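Local coordinates for protein HhaI Restriction Endonuclease (Haemophilus parahaemolyticus, PDB 6UKF) that cleaves double-stranded DNA as a restriction endonuclease, probably hydrolysing phosphodiester bonds at its short recognition sequence in a metal-dependent reaction, at residues Tyr13-Tyr18 / Arg249-Glu253. Sequence-based numbering, arbitrary orientation.
Sequences YLNKTY and RKAFE. With EDO (1,2-ethanediol), chain J.
Y18, R249 and F252 carry the meeting of helix 3-18 with helix 242-255, whose local axes stay 13.7 Å apart at closest approach, so that long side chains rather than backbones span the gap. R249 is the bridge. With CG anti to the backbone N (chi1 -173°) and bends at chi2 and chi3, its chain folds round to present NH1 to two tyrosine hydroxyls. NH1 donates to Y18 OH at 2.9 Å and to Y13 OH at 3.0 Å, both bonds nearly straight and both oxygens lying in the guanidinium plane. In the conformer described (a second is modelled), this uses both hydrogens of NH1 and would restrain the rotation of the group, while NH2 adds a weak bond to Y13 OH. The Y13 ring stands almost perpendicular to the guanidinium and receives it at the hydroxyl edge. Y18 OH is modelled as donating a hydrogen bond to E253 OE2, but this bond is doubtful because OE2 sits too close to a bound ethanediol. On the apolar side of the contact, F252 turns its edge to one face of Y18 in a T-shaped stack, with planes at 71°. F252 CE2 comes within 3.6 Å of Y18 CE2. F252 CZ also packs against L14 CD2 at 3.9 Å, extending the contact inward from the partly exposed tyrosines. The two helices are held here over the mixed sheet, with the nearest atom about 13 Å from the bound DNA. L14 and F252 rest on I45 of strand 43-47 and I138 of strand 136-140, and F22 of strand 22-23 touches both. F136 stacks on Y13, and F128 meets F252 edge-to-face, so the N-terminal and C-terminal helices share one sheet surface.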
ATOM      1  N   TYR A  13      17.947  10.035   5.993  1.00 11.30           N
ATOM      2  CA  TYR A  13      17.855  11.399   6.499  1.00 11.21           C
ATOM      3  C   TYR A  13      17.562  11.410   7.993  1.00 10.45           C
ATOM      4  O   TYR A  13      18.187  12.156   8.757  1.00 10.81           O
ATOM      5  CB  TYR A  13      16.767  12.162   5.747  1.00 11.63           C
ATOM      6  CG  TYR A  13      16.452  13.502   6.367  1.00 12.04           C
ATOM      7  CD1 TYR A  13      17.286  14.591   6.163  1.00 13.08           C
ATOM      8  CD2 TYR A  13      15.330  13.676   7.165  1.00 11.57           C
ATOM      9  CE1 TYR A  13      17.010  15.819   6.734  1.00 13.66           C
ATOM     10  CE2 TYR A  13      15.045  14.898   7.741  1.00 13.55           C
ATOM     11  CZ  TYR A  13      15.888  15.969   7.520  1.00 14.35           C
ATOM     12  OH  TYR A  13      15.612  17.192   8.089  1.00 18.20           O
ATOM     13  N   LEU A  14      16.598  10.599   8.428  1.00  9.95           N
ATOM     14  CA  LEU A  14      16.234  10.582   9.841  1.00  9.56           C
ATOM     15  C   LEU A  14      17.421  10.186  10.707  1.00  9.24           C
ATOM     16  O   LEU A  14      17.703  10.825  11.726  1.00  9.89           O
ATOM     17  CB  LEU A  14      15.062   9.630  10.068  1.00  9.26           C
ATOM     18  CG  LEU A  14      13.718  10.136   9.548  1.00  9.73           C
ATOM     19  CD1 LEU A  14      12.707   9.002   9.517  1.00 11.77           C
ATOM     20  CD2 LEU A  14      13.216  11.287  10.403  1.00 12.09           C
ATOM     21  N   ASN A  15      18.131   9.129  10.315  1.00  9.81           N
ATOM     22  CA  ASN A  15      19.238   8.649  11.132  1.00 10.01           C
ATOM     23  C   ASN A  15      20.382   9.654  11.179  1.00 10.37           C
ATOM     24  O   ASN A  15      20.997   9.849  12.234  1.00 12.60           O
ATOM     25  CB  ASN A  15      19.705   7.286  10.618  1.00 11.37           C
ATOM     26  CG  ASN A  15      18.798   6.156  11.073  1.00 10.82           C
ATOM     27  OD1 ASN A  15      18.413   6.085  12.241  1.00 12.07           O
ATOM     28  ND2 ASN A  15      18.445   5.271  10.151  1.00 14.21           N
ATOM     29  N   LYS A  16      20.686  10.314  10.060  1.00 10.75           N
ATOM     30  CA  LYS A  16      21.793  11.266  10.067  1.00 12.52           C
ATOM     31  C   LYS A  16      21.422  12.564  10.776  1.00 12.24           C
ATOM     32  O   LYS A  16      22.300  13.241  11.321  1.00 12.96           O
ATOM     33  CB  LYS A  16      22.262  11.559   8.640  1.00 19.07           C
ATOM     34  CG  LYS A  16      21.397  12.554   7.892  1.00 23.15           C
ATOM     35  N   THR A  17      20.141  12.925  10.783  1.00 11.31           N
ATOM     36  CA  THR A  17      19.710  14.186  11.374  1.00 12.03           C
ATOM     37  C   THR A  17      19.433  14.060  12.865  1.00 11.92           C
ATOM     38  O   THR A  17      19.772  14.962  13.638  1.00 13.17           O
ATOM     39  CB  THR A  17      18.442  14.682  10.671  1.00 12.35           C
ATOM     40  OG1 THR A  17      18.691  14.825   9.268  1.00 14.18           O
ATOM     41  CG2 THR A  17      17.990  16.017  11.246  1.00 14.79           C
ATOM     42  N   TYR A  18      18.816  12.956  13.283  1.00 11.37           N
ATOM     43  CA  TYR A  18      18.321  12.813  14.642  1.00 12.11           C
ATOM     44  C   TYR A  18      18.963  11.669  15.405  1.00 14.02           C
ATOM     45  O   TYR A  18      18.587  11.428  16.557  1.00 18.31           O
ATOM     46  CB  TYR A  18      16.797  12.643  14.626  1.00 13.04           C
ATOM     47  CG  TYR A  18      16.095  13.901  14.186  1.00 12.54           C
ATOM     48  CD1 TYR A  18      16.156  15.051  14.963  1.00 13.85           C
ATOM     49  CD2 TYR A  18      15.389  13.954  12.993  1.00 13.54           C
ATOM     50  CE1 TYR A  18      15.530  16.212  14.573  1.00 14.11           C
ATOM     51  CE2 TYR A  18      14.752  15.116  12.596  1.00 14.49           C
ATOM     52  CZ  TYR A  18      14.831  16.242  13.393  1.00 12.09           C
ATOM     53  OH  TYR A  18      14.206  17.405  13.015  1.00 14.58           O
ATOM     54  N   ARG A 249       7.568  20.164  13.115  1.00  8.13           N
ATOM     55  CA  ARG A 249       8.924  19.666  13.301  0.60  9.16           C
ATOM     56  C   ARG A 249       9.288  19.647  14.781  1.00  8.28           C
ATOM     57  O   ARG A 249       9.929  18.706  15.258  1.00  8.66           O
ATOM     58  CB  ARG A 249       9.917  20.500  12.488  0.60 11.17           C
ATOM     59  CG  ARG A 249      11.344  19.944  12.486  0.60 14.87           C
ATOM     60  CD  ARG A 249      11.438  18.544  11.871  0.60 16.75           C
ATOM     61  NE  ARG A 249      11.478  18.547  10.409  0.60 14.40           N
ATOM     62  CZ  ARG A 249      12.524  18.173   9.671  0.60 13.33           C
ATOM     63  NH1 ARG A 249      13.648  17.749  10.238  0.60 11.60           N
ATOM     64  NH2 ARG A 249      12.441  18.214   8.351  0.60 13.46           N
ATOM     65  N   LYS A 250       8.865  20.668  15.529  1.00  8.97           N
ATOM     66  CA  LYS A 250       9.121  20.670  16.965  1.00  9.44           C
ATOM     67  C   LYS A 250       8.356  19.557  17.666  1.00  7.82           C
ATOM     68  O   LYS A 250       8.869  18.950  18.610  1.00  8.91           O
ATOM     69  CB  LYS A 250       8.791  22.037  17.550  1.00 11.13           C
ATOM     70  CG  LYS A 250       9.858  23.045  17.207  1.00 15.77           C
ATOM     71  CD  LYS A 250       9.633  24.384  17.859  1.00 20.42           C
ATOM     72  CE  LYS A 250      10.917  25.190  17.854  1.00 20.71           C
ATOM     73  NZ  LYS A 250      10.716  26.509  18.499  1.00 21.66           N
ATOM     74  N   ALA A 251       7.140  19.255  17.207  1.00  8.14           N
ATOM     75  CA  ALA A 251       6.402  18.136  17.782  1.00  8.35           C
ATOM     76  C   ALA A 251       7.161  16.830  17.590  1.00  7.71           C
ATOM     77  O   ALA A 251       7.211  15.992  18.497  1.00  8.03           O
ATOM     78  CB  ALA A 251       5.015  18.037  17.149  1.00  9.39           C
ATOM     79  N   PHE A 252       7.750  16.635  16.410  1.00  7.28           N
ATOM     80  CA  PHE A 252       8.546  15.436  16.173  1.00  7.32           C
ATOM     81  C   PHE A 252       9.768  15.405  17.078  1.00  7.14           C
ATOM     82  O   PHE A 252      10.096  14.368  17.665  1.00  7.75           O
ATOM     83  CB  PHE A 252       8.981  15.387  14.710  1.00  7.40           C
ATOM     84  CG  PHE A 252       9.801  14.180  14.364  1.00  8.11           C
ATOM     85  CD1 PHE A 252       9.219  12.923  14.330  1.00  8.38           C
ATOM     86  CD2 PHE A 252      11.150  14.295  14.073  1.00  8.96           C
ATOM     87  CE1 PHE A 252       9.963  11.807  14.011  1.00  9.41           C
ATOM     88  CE2 PHE A 252      11.902  13.177  13.757  1.00 10.11           C
ATOM     89  CZ  PHE A 252      11.306  11.934  13.722  1.00 10.04           C
ATOM     90  N   GLU A 253      10.457  16.538  17.194  1.00  7.39           N
ATOM     91  CA  GLU A 253      11.638  16.608  18.042  1.00  7.88           C
ATOM     92  C   GLU A 253      11.292  16.368  19.501  1.00  8.22           C
ATOM     93  O   GLU A 253      12.109  15.814  20.246  1.00 10.06           O
ATOM     94  CB  GLU A 253      12.333  17.947  17.820  1.00  8.82           C
ATOM     95  CG  GLU A 253      12.979  17.993  16.445  1.00 10.00           C
ATOM     96  CD  GLU A 253      13.579  19.329  16.087  1.00 13.02           C
ATOM     97  OE1 GLU A 253      13.525  20.260  16.917  1.00 16.94           O
ATOM     98  OE2 GLU A 253      14.108  19.441  14.962  1.00 14.46           O
TER
HETATM   99  C1  EDO J 707      14.614  23.324  15.852  1.00 49.97           C
HETATM  100  O1  EDO J 707      13.214  23.083  16.039  1.00 48.73           O
HETATM  101  C2  EDO J 707      15.282  22.058  15.330  1.00 51.00           C
HETATM  102  O2  EDO J 707      16.658  22.328  15.040  1.00 52.67           O